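Local coordinates for Alpha/beta hydrolase (Novosphingobium aromaticivorans, PDB 3BWX), which probably acts as a hydrolase of the alpha/beta-hydrolase family and binds calcium ions in the crystal, at residues W10-S13 and D14-L18; L38-N41 and A42-E46; A72-P75 and M76-Q79; P80-Y83 and L84-E88; D217-P220 and L221-A224. The protein carries 1 engineered substitution. All coordinates share one frame; numbering follows the deposited sequence.

Interaction 1: W10-S13 and D14-L18. With EDO (1,2-ethanediol), chain I.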
loop_
_atom_site.group_PDB
_atom_site.type_symbol
_atom_site.label_atom_id
_atom_site.label_comp_id
_atom_site.label_asym_id
_atom_site.label_seq_id
_atom_site.Cartn_x
_atom_site.Cartn_y
_atom_site.Cartn_z
ATOM N N TRP A 10 -15.211 -2.860 -9.357
ATOM C CA TRP A 10 -15.073 -2.201 -10.675
ATOM C C TRP A 10 -14.513 -3.246 -11.593
ATOM O O TRP A 10 -14.068 -4.283 -11.137
ATOM C CB TRP A 10 -14.204 -0.935 -10.632
ATOM C CG TRP A 10 -12.693 -1.060 -10.705
ATOM C CD1 TRP A 10 -11.920 -0.837 -11.784
ATOM C CD2 TRP A 10 -11.797 -1.325 -9.624
ATOM N NE1 TRP A 10 -10.605 -0.921 -11.457
ATOM C CE2 TRP A 10 -10.492 -1.318 -10.148
ATOM C CE3 TRP A 10 -11.987 -1.705 -8.307
ATOM C CZ2 TRP A 10 -9.383 -1.536 -9.366
ATOM C CZ3 TRP A 10 -10.900 -1.932 -7.536
ATOM C CH2 TRP A 10 -9.608 -1.877 -8.056
ATOM N N THR A 11 -14.583 -3.002 -12.893
ATOM C CA THR A 11 -14.123 -3.959 -13.880
ATOM C C THR A 11 -12.835 -3.500 -14.636
ATOM O O THR A 11 -12.794 -2.405 -15.171
ATOM C CB THR A 11 -15.250 -4.227 -14.926
ATOM O OG1 THR A 11 -16.421 -4.631 -14.240
ATOM C CG2 THR A 11 -14.830 -5.315 -15.895
ATOM N N SER A 12 -11.855 -4.382 -14.730
ATOM C CA SER A 12 -10.645 -4.068 -15.497
ATOM C C SER A 12 -10.969 -4.168 -16.994
ATOM O O SER A 12 -11.936 -4.830 -17.385
ATOM C CB SER A 12 -9.511 -5.014 -15.123
ATOM O OG SER A 12 -9.746 -6.293 -15.645
ATOM N N SER A 13 -10.147 -3.534 -17.839
ATOM C CA SER A 13 -10.332 -3.657 -19.292
ATOM C C SER A 13 -10.443 -5.072 -19.755
ATOM O O SER A 13 -11.223 -5.335 -20.662
ATOM C CB SER A 13 -9.198 -2.951 -20.049
ATOM O OG SER A 13 -7.935 -3.512 -19.779
ATOM N N ASP A 14 -9.601 -5.928 -19.196
ATOM C CA ASP A 14 -9.520 -7.310 -19.590
ATOM C C ASP A 14 -10.495 -8.228 -18.845
ATOM O O ASP A 14 -10.460 -9.467 -18.996
ATOM C CB ASP A 14 -8.073 -7.834 -19.565
ATOM C CG ASP A 14 -7.375 -7.667 -18.234
ATOM O OD1 ASP A 14 -7.851 -6.932 -17.366
ATOM O OD2 ASP A 14 -6.298 -8.286 -18.066
ATOM N N GLY A 15 -11.420 -7.637 -18.108
ATOM C CA GLY A 15 -12.568 -8.392 -17.660
ATOM C C GLY A 15 -12.609 -8.920 -16.215
ATOM O O GLY A 15 -13.525 -9.661 -15.837
ATOM N N LEU A 16 -11.626 -8.513 -15.405
ATOM C CA LEU A 16 -11.586 -8.925 -13.993
ATOM C C LEU A 16 -12.489 -8.053 -13.151
ATOM O O LEU A 16 -12.571 -6.849 -13.351
ATOM C CB LEU A 16 -10.160 -8.831 -13.417
ATOM C CG LEU A 16 -9.117 -9.768 -14.043
ATOM C CD1 LEU A 16 -7.788 -9.624 -13.237
ATOM C CD2 LEU A 16 -9.595 -11.195 -14.145
ATOM N N ARG A 17 -13.161 -8.680 -12.176
ATOM C CA ARG A 17 -13.858 -7.979 -11.142
ATOM C C ARG A 17 -12.888 -7.702 -10.027
ATOM O O ARG A 17 -12.407 -8.599 -9.359
ATOM C CB ARG A 17 -15.025 -8.809 -10.596
ATOM C CG ARG A 17 -15.944 -8.041 -9.630
ATOM C CD ARG A 17 -16.910 -8.959 -8.866
ATOM N NE ARG A 17 -16.215 -9.820 -7.902
ATOM C CZ ARG A 17 -16.682 -10.967 -7.375
ATOM N NH1 ARG A 17 -17.880 -11.475 -7.719
ATOM N NH2 ARG A 17 -15.919 -11.634 -6.530
ATOM N N LEU A 18 -12.623 -6.426 -9.834
ATOM C CA LEU A 18 -11.667 -5.973 -8.818
ATOM C C LEU A 18 -12.476 -5.320 -7.682
ATOM O O LEU A 18 -13.571 -4.767 -7.891
ATOM C CB LEU A 18 -10.696 -5.002 -9.449
ATOM C CG LEU A 18 -9.894 -5.598 -10.613
ATOM C CD1 LEU A 18 -8.888 -4.538 -11.139
ATOM C CD2 LEU A 18 -9.127 -6.904 -10.202
HETATM C C1 EDO I . -18.323 -3.953 -11.097
HETATM O O1 EDO I . -18.994 -5.109 -10.690
HETATM C C2 EDO I . -19.058 -3.394 -12.297
HETATM O O2 EDO I . -18.067 -2.754 -13.073
#

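Interaction 2: L38-N41 and A42-E46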
loop_
_atom_site.group_PDB
_atom_site.type_symbol
_atom_site.label_atom_id
_atom_site.label_comp_id
_atom_site.label_asym_id
_atom_site.label_seq_id
_atom_site.Cartn_x
_atom_site.Cartn_y
_atom_site.Cartn_z
ATOM N N LEU A 38 2.865 -4.507 -2.292
ATOM C CA LEU A 38 2.921 -5.559 -3.311
ATOM C C LEU A 38 2.064 -6.751 -2.991
ATOM O O LEU A 38 1.371 -7.225 -3.854
ATOM C CB LEU A 38 4.406 -5.966 -3.518
ATOM C CG LEU A 38 4.736 -7.071 -4.514
ATOM C CD1 LEU A 38 4.507 -6.622 -5.930
ATOM C CD2 LEU A 38 6.222 -7.509 -4.304
ATOM N N THR A 39 2.188 -7.298 -1.793
ATOM C CA THR A 39 1.489 -8.516 -1.363
ATOM C C THR A 39 0.246 -8.238 -0.516
ATOM O O THR A 39 -0.291 -9.169 0.110
ATOM C CB THR A 39 2.422 -9.475 -0.588
ATOM O OG1 THR A 39 2.913 -8.794 0.571
ATOM C CG2 THR A 39 3.565 -9.931 -1.458
ATOM N N ARG A 40 -0.213 -6.989 -0.518
ATOM C CA ARG A 40 -1.124 -6.543 0.500
ATOM C C ARG A 40 -2.485 -6.225 -0.091
ATOM O O ARG A 40 -2.684 -6.249 -1.311
ATOM C CB ARG A 40 -0.554 -5.346 1.233
ATOM C CG ARG A 40 0.814 -5.547 1.854
ATOM C CD ARG A 40 0.771 -6.648 2.918
ATOM N NE ARG A 40 2.049 -6.871 3.554
ATOM C CZ ARG A 40 2.517 -6.135 4.559
ATOM N NH1 ARG A 40 1.797 -5.160 5.081
ATOM N NH2 ARG A 40 3.710 -6.396 5.075
ATOM N N ASN A 41 -3.456 -6.015 0.788
ATOM C CA ASN A 41 -4.867 -5.863 0.449
ATOM C C ASN A 41 -5.523 -4.742 1.323
ATOM O O ASN A 41 -4.859 -4.010 2.101
ATOM C CB ASN A 41 -5.591 -7.224 0.554
ATOM C CG ASN A 41 -5.622 -7.742 1.981
ATOM O OD1 ASN A 41 -6.331 -7.169 2.817
ATOM N ND2 ASN A 41 -4.809 -8.765 2.289
ATOM N N ALA A 42 -6.827 -4.563 1.170
ATOM C CA ALA A 42 -7.520 -3.456 1.815
ATOM C C ALA A 42 -7.406 -3.520 3.335
ATOM O O ALA A 42 -7.479 -2.488 4.036
ATOM C CB ALA A 42 -8.991 -3.443 1.416
ATOM N N ARG A 43 -7.194 -4.715 3.886
ATOM C CA ARG A 43 -7.102 -4.850 5.351
ATOM C C ARG A 43 -5.921 -4.127 5.979
ATOM O O ARG A 43 -5.946 -3.817 7.153
ATOM C CB ARG A 43 -7.157 -6.311 5.826
ATOM C CG ARG A 43 -8.405 -6.975 5.362
ATOM C CD ARG A 43 -8.669 -8.337 6.002
ATOM N NE ARG A 43 -7.630 -9.354 5.849
ATOM C CZ ARG A 43 -7.384 -10.059 4.742
ATOM N NH1 ARG A 43 -8.004 -9.806 3.617
ATOM N NH2 ARG A 43 -6.429 -10.970 4.785
ATOM N N ASP A 44 -4.905 -3.802 5.182
ATOM C CA ASP A 44 -3.772 -3.005 5.719
ATOM C C ASP A 44 -4.239 -1.656 6.193
ATOM O O ASP A 44 -3.611 -1.061 7.088
ATOM C CB ASP A 44 -2.640 -2.838 4.709
ATOM C CG ASP A 44 -1.594 -3.966 4.787
ATOM O OD1 ASP A 44 -1.767 -4.980 5.517
ATOM O OD2 ASP A 44 -0.571 -3.823 4.123
ATOM N N PHE A 45 -5.380 -1.205 5.656
ATOM C CA PHE A 45 -5.983 0.080 6.023
ATOM C C PHE A 45 -7.192 -0.008 6.938
ATOM O O PHE A 45 -7.922 0.975 7.147
ATOM C CB PHE A 45 -6.339 0.816 4.725
ATOM C CG PHE A 45 -5.149 1.080 3.852
ATOM C CD1 PHE A 45 -4.204 2.061 4.206
ATOM C CD2 PHE A 45 -4.937 0.317 2.716
ATOM C CE1 PHE A 45 -3.082 2.279 3.410
ATOM C CE2 PHE A 45 -3.802 0.545 1.941
ATOM C CZ PHE A 45 -2.900 1.501 2.278
ATOM N N GLU A 46 -7.443 -1.178 7.519
ATOM C CA GLU A 46 -8.721 -1.401 8.195
ATOM C C GLU A 46 -8.910 -0.471 9.405
ATOM O O GLU A 46 -10.050 -0.164 9.760
ATOM C CB GLU A 46 -8.857 -2.866 8.642
ATOM C CG GLU A 46 -7.827 -3.346 9.671
ATOM C CD GLU A 46 -7.823 -4.846 10.012
ATOM O OE1 GLU A 46 -8.574 -5.595 9.344
ATOM O OE2 GLU A 46 -7.027 -5.254 10.917
HETATM O O HOH W 1 -2.794 -6.679 3.615
#

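Interaction 3: A72-P75 and M76-Q79. With EDO (1,2-ethanediol), chain P.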
loop_
_atom_site.group_PDB
_atom_site.type_symbol
_atom_site.label_atom_id
_atom_site.label_comp_id
_atom_site.label_asym_id
_atom_site.label_seq_id
_atom_site.Cartn_x
_atom_site.Cartn_y
_atom_site.Cartn_z
ATOM N N ALA A 72 -5.827 -13.246 -12.077
ATOM C CA ALA A 72 -5.663 -13.169 -13.515
ATOM C C ALA A 72 -5.464 -14.519 -14.137
ATOM O O ALA A 72 -4.708 -15.312 -13.617
ATOM C CB ALA A 72 -4.488 -12.313 -13.859
ATOM N N LYS A 73 -6.145 -14.763 -15.258
ATOM C CA LYS A 73 -5.884 -15.967 -16.049
ATOM C C LYS A 73 -4.465 -15.952 -16.604
ATOM O O LYS A 73 -3.853 -16.997 -16.733
ATOM C CB LYS A 73 -6.900 -16.120 -17.181
ATOM C CG LYS A 73 -8.282 -16.534 -16.704
ATOM C CD LYS A 73 -9.305 -16.552 -17.877
ATOM N N ASP A 74 -3.957 -14.776 -16.948
ATOM C CA ASP A 74 -2.620 -14.547 -17.461
ATOM C C ASP A 74 -1.771 -13.844 -16.394
ATOM O O ASP A 74 -1.849 -12.591 -16.240
ATOM C CB ASP A 74 -2.712 -13.654 -18.685
ATOM C CG ASP A 74 -1.384 -13.369 -19.312
ATOM O OD1 ASP A 74 -0.368 -13.898 -18.787
ATOM O OD2 ASP A 74 -1.331 -12.627 -20.323
ATOM N N PRO A 75 -0.969 -14.643 -15.666
ATOM C CA PRO A 75 -0.130 -14.028 -14.637
ATOM C C PRO A 75 0.897 -12.999 -15.146
ATOM O O PRO A 75 1.468 -12.308 -14.341
ATOM C CB PRO A 75 0.554 -15.240 -13.935
ATOM C CG PRO A 75 0.023 -16.409 -14.497
ATOM C CD PRO A 75 -0.814 -16.104 -15.725
HETATM N N MSE A 76 1.156 -12.901 -16.445
HETATM C CA MSE A 76 2.030 -11.855 -16.970
HETATM C C MSE A 76 1.347 -10.472 -16.807
HETATM O O MSE A 76 2.007 -9.446 -16.890
HETATM C CB MSE A 76 2.429 -12.081 -18.449
HETATM C CG MSE A 76 3.593 -11.197 -18.865
HETATM SE SE MSE A 76 4.278 -11.723 -20.572
HETATM C CE MSE A 76 5.299 -10.090 -20.971
ATOM N N THR A 77 0.043 -10.410 -16.540
ATOM C CA THR A 77 -0.585 -9.132 -16.222
ATOM C C THR A 77 -0.365 -8.592 -14.799
ATOM O O THR A 77 -0.826 -7.494 -14.480
ATOM C CB THR A 77 -2.129 -9.192 -16.467
ATOM O OG1 THR A 77 -2.741 -10.107 -15.538
ATOM C CG2 THR A 77 -2.406 -9.543 -17.875
ATOM N N TYR A 78 0.332 -9.386 -13.990
ATOM C CA TYR A 78 0.730 -8.982 -12.618
ATOM C C TYR A 78 1.982 -8.103 -12.724
ATOM O O TYR A 78 3.097 -8.569 -12.543
ATOM C CB TYR A 78 0.977 -10.233 -11.776
ATOM C CG TYR A 78 -0.245 -11.015 -11.419
ATOM C CD1 TYR A 78 -1.429 -10.375 -11.002
ATOM C CD2 TYR A 78 -0.240 -12.417 -11.407
ATOM C CE1 TYR A 78 -2.599 -11.140 -10.603
ATOM C CE2 TYR A 78 -1.371 -13.135 -11.010
ATOM C CZ TYR A 78 -2.548 -12.506 -10.641
ATOM O OH TYR A 78 -3.654 -13.216 -10.231
ATOM N N GLN A 79 1.788 -6.848 -13.117
ATOM C CA GLN A 79 2.910 -5.921 -13.247
ATOM C C GLN A 79 2.422 -4.497 -13.008
ATOM O O GLN A 79 1.208 -4.216 -13.201
ATOM C CB GLN A 79 3.534 -6.105 -14.631
ATOM C CG GLN A 79 2.579 -5.851 -15.796
ATOM C CD GLN A 79 3.245 -5.976 -17.125
ATOM O OE1 GLN A 79 4.477 -5.989 -17.231
ATOM N NE2 GLN A 79 2.431 -6.103 -18.170
HETATM C C1 EDO P . -7.888 -11.937 -17.350
HETATM O O1 EDO P . -8.165 -13.042 -16.483
HETATM C C2 EDO P . -6.500 -11.344 -17.128
HETATM O O2 EDO P . -5.488 -12.296 -17.478
#

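Interaction 4: P80-Y83 and L84-E88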
loop_
_atom_site.group_PDB
_atom_site.type_symbol
_atom_site.label_atom_id
_atom_site.label_comp_id
_atom_site.label_asym_id
_atom_site.label_seq_id
_atom_site.Cartn_x
_atom_site.Cartn_y
_atom_site.Cartn_z
ATOM N N PRO A 80 3.338 -3.628 -12.547
ATOM C CA PRO A 80 2.941 -2.268 -12.167
ATOM C C PRO A 80 2.164 -1.448 -13.142
ATOM O O PRO A 80 1.220 -0.765 -12.726
ATOM C CB PRO A 80 4.263 -1.601 -11.802
ATOM C CG PRO A 80 5.085 -2.717 -11.293
ATOM C CD PRO A 80 4.754 -3.859 -12.202
HETATM N N MSE A 81 2.509 -1.487 -14.422
HETATM C CA MSE A 81 1.702 -0.692 -15.379
HETATM C C MSE A 81 0.272 -1.164 -15.571
HETATM O O MSE A 81 -0.601 -0.385 -15.931
HETATM C CB MSE A 81 2.440 -0.525 -16.710
HETATM C CG MSE A 81 3.815 0.123 -16.540
HETATM SE SE MSE A 81 3.867 1.807 -15.568
HETATM C CE MSE A 81 2.894 2.788 -16.785
ATOM N N GLN A 82 0.037 -2.450 -15.339
ATOM C CA GLN A 82 -1.293 -2.995 -15.344
ATOM C C GLN A 82 -2.083 -2.528 -14.120
ATOM O O GLN A 82 -3.213 -2.098 -14.259
ATOM C CB GLN A 82 -1.303 -4.508 -15.462
ATOM C CG GLN A 82 -2.698 -5.062 -15.639
ATOM C CD GLN A 82 -3.323 -4.620 -16.922
ATOM O OE1 GLN A 82 -2.804 -4.910 -17.996
ATOM N NE2 GLN A 82 -4.420 -3.934 -16.848
ATOM N N TYR A 83 -1.454 -2.555 -12.939
ATOM C CA TYR A 83 -2.132 -2.023 -11.771
ATOM C C TYR A 83 -2.468 -0.549 -11.964
ATOM O O TYR A 83 -3.544 -0.116 -11.554
ATOM C CB TYR A 83 -1.304 -2.202 -10.535
ATOM C CG TYR A 83 -0.722 -3.583 -10.383
ATOM C CD1 TYR A 83 -1.457 -4.706 -10.703
ATOM C CD2 TYR A 83 0.559 -3.786 -9.777
ATOM C CE1 TYR A 83 -0.917 -5.978 -10.550
ATOM C CE2 TYR A 83 1.110 -5.062 -9.645
ATOM C CZ TYR A 83 0.365 -6.156 -10.034
ATOM O OH TYR A 83 0.909 -7.413 -9.919
ATOM N N LEU A 84 -1.564 0.202 -12.577
ATOM C CA LEU A 84 -1.821 1.634 -12.842
ATOM C C LEU A 84 -3.063 1.780 -13.762
ATOM O O LEU A 84 -3.960 2.581 -13.473
ATOM C CB LEU A 84 -0.605 2.287 -13.492
ATOM C CG LEU A 84 -0.762 3.727 -13.982
ATOM C CD1 LEU A 84 -1.052 4.617 -12.805
ATOM C CD2 LEU A 84 0.559 4.157 -14.663
ATOM N N GLN A 85 -3.120 0.986 -14.852
ATOM C CA GLN A 85 -4.277 1.007 -15.732
ATOM C C GLN A 85 -5.574 0.640 -14.988
ATOM O O GLN A 85 -6.605 1.239 -15.189
ATOM C CB GLN A 85 -4.105 0.095 -16.957
ATOM C CG GLN A 85 -5.296 0.191 -17.968
ATOM C CD GLN A 85 -5.385 -0.974 -19.012
ATOM O OE1 GLN A 85 -5.903 -2.083 -18.742
ATOM N NE2 GLN A 85 -4.913 -0.687 -20.236
ATOM N N ASP A 86 -5.500 -0.351 -14.107
ATOM C CA ASP A 86 -6.655 -0.782 -13.375
ATOM C C ASP A 86 -7.109 0.350 -12.437
ATOM O O ASP A 86 -8.293 0.524 -12.230
ATOM C CB ASP A 86 -6.335 -2.064 -12.574
ATOM C CG ASP A 86 -6.051 -3.266 -13.444
ATOM O OD1 ASP A 86 -6.430 -3.301 -14.640
ATOM O OD2 ASP A 86 -5.525 -4.247 -12.880
ATOM N N LEU A 87 -6.172 1.076 -11.849
ATOM C CA LEU A 87 -6.572 2.193 -10.984
ATOM C C LEU A 87 -7.193 3.339 -11.823
ATOM O O LEU A 87 -8.133 3.999 -11.374
ATOM C CB LEU A 87 -5.391 2.718 -10.209
ATOM C CG LEU A 87 -4.980 1.822 -9.018
ATOM C CD1 LEU A 87 -3.535 2.138 -8.599
ATOM C CD2 LEU A 87 -5.982 1.892 -7.885
ATOM N N GLU A 88 -6.622 3.624 -13.016
ATOM C CA GLU A 88 -7.261 4.591 -13.907
ATOM C C GLU A 88 -8.694 4.162 -14.216
ATOM O O GLU A 88 -9.622 5.005 -14.277
ATOM C CB GLU A 88 -6.451 4.784 -15.185
ATOM C CG GLU A 88 -5.107 5.426 -14.985
ATOM C CD GLU A 88 -5.144 6.907 -14.618
ATOM O OE1 GLU A 88 -6.229 7.489 -14.406
ATOM O OE2 GLU A 88 -4.060 7.500 -14.462
#

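Interaction 5: D217-P220 and L221-A224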
loop_
_atom_site.group_PDB
_atom_site.type_symbol
_atom_site.label_atom_id
_atom_site.label_comp_id
_atom_site.label_asym_id
_atom_site.label_seq_id
_atom_site.Cartn_x
_atom_site.Cartn_y
_atom_site.Cartn_z
ATOM N N ASP A 217 14.875 6.581 -14.117
ATOM C CA ASP A 217 15.171 7.465 -12.997
ATOM C C ASP A 217 13.802 7.900 -12.489
ATOM O O ASP A 217 13.023 8.486 -13.248
ATOM C CB ASP A 217 16.022 8.629 -13.507
ATOM C CG ASP A 217 16.221 9.738 -12.503
ATOM O OD1 ASP A 217 15.850 9.624 -11.296
ATOM O OD2 ASP A 217 16.784 10.748 -12.972
HETATM N N MSE A 218 13.484 7.559 -11.235
HETATM C CA MSE A 218 12.175 7.931 -10.657
HETATM C C MSE A 218 12.112 9.254 -9.940
HETATM O O MSE A 218 11.025 9.679 -9.536
HETATM C CB MSE A 218 11.649 6.836 -9.754
HETATM C CG MSE A 218 11.408 5.559 -10.552
HETATM SE SE MSE A 218 10.526 4.274 -9.463
HETATM C CE MSE A 218 11.993 3.879 -8.229
ATOM N N TRP A 219 13.228 9.955 -9.856
ATOM C CA TRP A 219 13.181 11.305 -9.288
ATOM C C TRP A 219 12.165 12.235 -9.979
ATOM O O TRP A 219 11.476 12.986 -9.291
ATOM C CB TRP A 219 14.576 11.885 -9.234
ATOM C CG TRP A 219 15.324 11.359 -8.067
ATOM C CD1 TRP A 219 16.329 10.449 -8.086
ATOM C CD2 TRP A 219 15.098 11.687 -6.699
ATOM N NE1 TRP A 219 16.761 10.202 -6.808
ATOM C CE2 TRP A 219 16.025 10.958 -5.935
ATOM C CE3 TRP A 219 14.227 12.551 -6.050
ATOM C CZ2 TRP A 219 16.094 11.069 -4.534
ATOM C CZ3 TRP A 219 14.283 12.656 -4.661
ATOM C CH2 TRP A 219 15.217 11.930 -3.920
ATOM N N PRO A 220 12.076 12.193 -11.323
ATOM C CA PRO A 220 11.063 13.023 -11.989
ATOM C C PRO A 220 9.640 12.724 -11.571
ATOM O O PRO A 220 8.841 13.637 -11.475
ATOM C CB PRO A 220 11.268 12.668 -13.481
ATOM C CG PRO A 220 12.717 12.348 -13.567
ATOM C CD PRO A 220 12.951 11.540 -12.314
ATOM N N LEU A 221 9.329 11.460 -11.299
ATOM C CA LEU A 221 7.989 11.075 -10.850
ATOM C C LEU A 221 7.766 11.603 -9.404
ATOM O O LEU A 221 6.712 12.134 -9.062
ATOM C CB LEU A 221 7.798 9.558 -10.910
ATOM C CG LEU A 221 7.919 8.909 -12.284
ATOM C CD1 LEU A 221 7.907 7.403 -12.102
ATOM C CD2 LEU A 221 6.772 9.313 -13.176
ATOM N N PHE A 222 8.774 11.493 -8.566
ATOM C CA PHE A 222 8.658 12.036 -7.225
ATOM C C PHE A 222 8.449 13.530 -7.276
ATOM O O PHE A 222 7.589 14.109 -6.617
ATOM C CB PHE A 222 9.916 11.710 -6.401
ATOM C CG PHE A 222 9.959 12.456 -5.098
ATOM C CD1 PHE A 222 9.195 12.046 -3.999
ATOM C CD2 PHE A 222 10.683 13.629 -4.979
ATOM C CE1 PHE A 222 9.126 12.814 -2.843
ATOM C CE2 PHE A 222 10.597 14.389 -3.822
ATOM C CZ PHE A 222 9.867 13.966 -2.753
ATOM N N ASP A 223 9.253 14.170 -8.107
ATOM C CA ASP A 223 9.224 15.633 -8.139
ATOM C C ASP A 223 7.891 16.171 -8.607
ATOM O O ASP A 223 7.395 17.184 -8.064
ATOM C CB ASP A 223 10.388 16.185 -8.948
ATOM C CG ASP A 223 11.608 16.413 -8.104
ATOM O OD1 ASP A 223 11.460 17.123 -7.084
ATOM O OD2 ASP A 223 12.720 15.945 -8.433
ATOM N N ALA A 224 7.244 15.476 -9.542
ATOM C CA ALA A 224 5.936 15.904 -9.977
ATOM C C ALA A 224 4.923 15.762 -8.838
ATOM O O ALA A 224 4.117 16.655 -8.602
ATOM C CB ALA A 224 5.481 15.137 -11.222
#

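Interaction 1: W10-S13 and D14-L18
Trp10 and Leu18 form an antiparallel hydrogen-bonded pair in the beta hairpin of strands 6-11 and 17-23, and their side chains meet obliquely on one face of the sheet. Leu18 CB stands 3.4 Å from the centroid of the Trp10 six-membered ring and 5° off its normal, a CH-pi contact, while Leu18 CD1 reaches Trp10 CZ2 at 3.5 Å. A chi1 of 83° sets the indole CG between the backbone N and the carbonyl carbon, folding the ring over Leu18; its NE1 is hydrogen-bonded to Asp86 O of helix 80-94. A serine here has no ring to cover Leu18 CB and would probably leave a gap there and Asp86 O without its donor. At the hairpin's end, the type I turn from Ser12 to Gly15 is closed by Gly15 N to Ser12 O at 2.9 Å. There Ser12 OG works both ways, accepting from Leu16 N just beyond the turn at 2.9 Å and donating to Asp14 OD1, also salt-bridged to Arg64, at 2.6 Å nearly along its C-O bond.

Interaction 2: L38-N41 and A42-E46
Arg40 and Asp44 make the charged contact: NH1 of Arg40 meets OD2 of Asp44 at 2.9 Å in a salt bridge with an N-H...O angle of 155°. The oxygen lies near the guanidinium plane and is approached on its syn side, although the two flat groups stand almost perpendicular. With CG beside the backbone N (chi1 -56°), Arg40 CG lies 3.2 Å from Asp44 OD2; a bend at chi2 then turns the chain beyond CG across the aspartate at about a right angle and returns NH1 to the same oxygen.

The hydrogen bonds centre on Asn41. Its OD1 accepts from Arg43 N at 2.8 Å, an Asx turn, and its backbone O accepts from Asp44 N at 3.1 Å; together they open the 3-10 turn 42-44, in the loop between strand 32-35 and helix 46-52. In alpha/beta hydrolases the loop after the corresponding strand commonly contributes to the oxyanion hole, a role not established for this protein.

One contact is face-on. Asn41 OD1 sits 3.2 Å above one face of the Arg43 guanidinium, toward its rim, the amide and guanidinium planes being 28° apart, while that arginine spends its N-H groups on Lys183 O and Asp197. Asn41 ND2 in turn is bonded to Arg184 O of helix 175-185.

Water completes the set: one molecule accepts from Asn41 N at 3.0 Å and donates weakly to Asp44 OD1.

Interaction 3: A72-P75 and M76-Q79
The carbonyl oxygen of Asp74 is gripped twice by Thr77: OG1 donates to Asp74 O at 2.7 Å, in line with the carbonyl, and Thr77 N reaches the same Asp74 O at 2.9 Å from above its plane. With chi1 at 66°, OG1 is tucked between the threonine's N and carbonyl carbon, which lets side chain and backbone share one acceptor. Asp74 also uses its carboxylate, OD1 taking Met76 N at 3.0 Å from above the carboxylate plane. Tyr78 reaches back to the start of the segment, its OH accepting from Ala72 N at 2.9 Å with a nearly straight N-H...O angle of 165°; this hydroxyl is also bonded to Asp199. Ala72 CB lies off-centre over the ring, 4.2 Å from its centroid, and Pro75 CB touches Tyr78 CD2 at 3.9 Å. The arrangement is an Asx turn at Asp74 opening a short 3-10 turn, followed by an inverse gamma turn centred on Tyr78, directly before Gln79 at the N-cap of helix 80-94.

Interaction 4: P80-Y83 and L84-E88
With CG anti to the backbone N (chi1 -173°) and the chain bent at chi2 (64°), the Gln82 amide is carried along helix 80-94 to meet Gln85 and Asp86. These are i to i+3 and i to i+4 side-chain contacts on one helix face. Gln82 NE2 donates to Gln85 OE1 at 3.0 Å and to Asp86 OD1 at 3.1 Å. Both acceptors lie near the plane of the donor amide, as its two N-H groups require, yet each is approached from above its own plane. The fork fixes the rotation of the amide. It also adjoins the neighbouring hairpin and loop, since Gln85 OE1 is shared with Ser13 OG and Asp86 OD2 is salt-bridged to Arg64. A leucine here has no amide N-H, and Gln85 OE1 and Asp86 OD1 would probably each lose a partner, though Ser13 still holds Gln85.

The backbone beneath is regular, as in Asp86 N to Gln82 O at 2.9 Å. Beyond it, Leu84 packs on Leu113 and Leu114 of helix 106-117. Met81, present as selenomethionine, is bent at chi2 and chi3 and runs beside Leu84, its CE pressed against Leu84 CD2 at 3.4 Å, tighter than normal carbon contact.

Interaction 5: D217-P220 and L221-A224
Trp219 and Phe222 lie side by side and point the same way, but their rings are turned against each other: the edge of the indole faces the flat side of the phenyl in an offset edge-to-face pair. The six-membered ring centroid of Trp219 is 5.6 Å from that of Phe222, with planes at 84°, and the closest carbons are Trp219 CZ3 and Phe222 CD2 at 3.7 Å. With Trp219 CG beside its backbone N (chi1 -80°) and Phe222 CG anti to its own (chi1 170°), the rings meet three residues apart. Behind the rings, Phe222 N bonds Met218 O at 3.0 Å and Asp223 N bonds Trp219 O at 2.8 Å. Further out, the start of the helix is capped: Asp217 OD1 accepts from Trp219 N at 3.0 Å, and Pro220, which has no N-H to offer, stands in the first turn. Trp219 NE1 is hydrogen-bonded to Glu133, while the Asp223 carboxylate makes a salt bridge to Arg252. The short helix 219-225 thus lies between two others, Leu221 and Phe222 resting on Met112 of helix 106-117, Trp219 and Phe222 on Met249 of helix 243-250, just ahead of strand 230-235.

Overall arrangement
From the N terminus, interaction 1 closes the hairpin of strands 6-11 and 17-23 at one side of the mixed sheet. Interaction 2 follows in the loop after strand 32-35, opening helix 46-52. Interaction 3 shapes the approach to helix 80-94 and interaction 4 is that helix's first turns, the one beginning where the other ends. None nests within or crosses another; all lie in series. In space, interactions 1, 3 and 4 form a touching group: the hairpin end is hydrogen-bonded to helix 80-94 and touches the loop before it, Leu16 packing on Ala72 and Asp14 on Thr77. Interaction 5 stands apart, its centre about 18 Å from that of interaction 4, though both pack against helix 106-117.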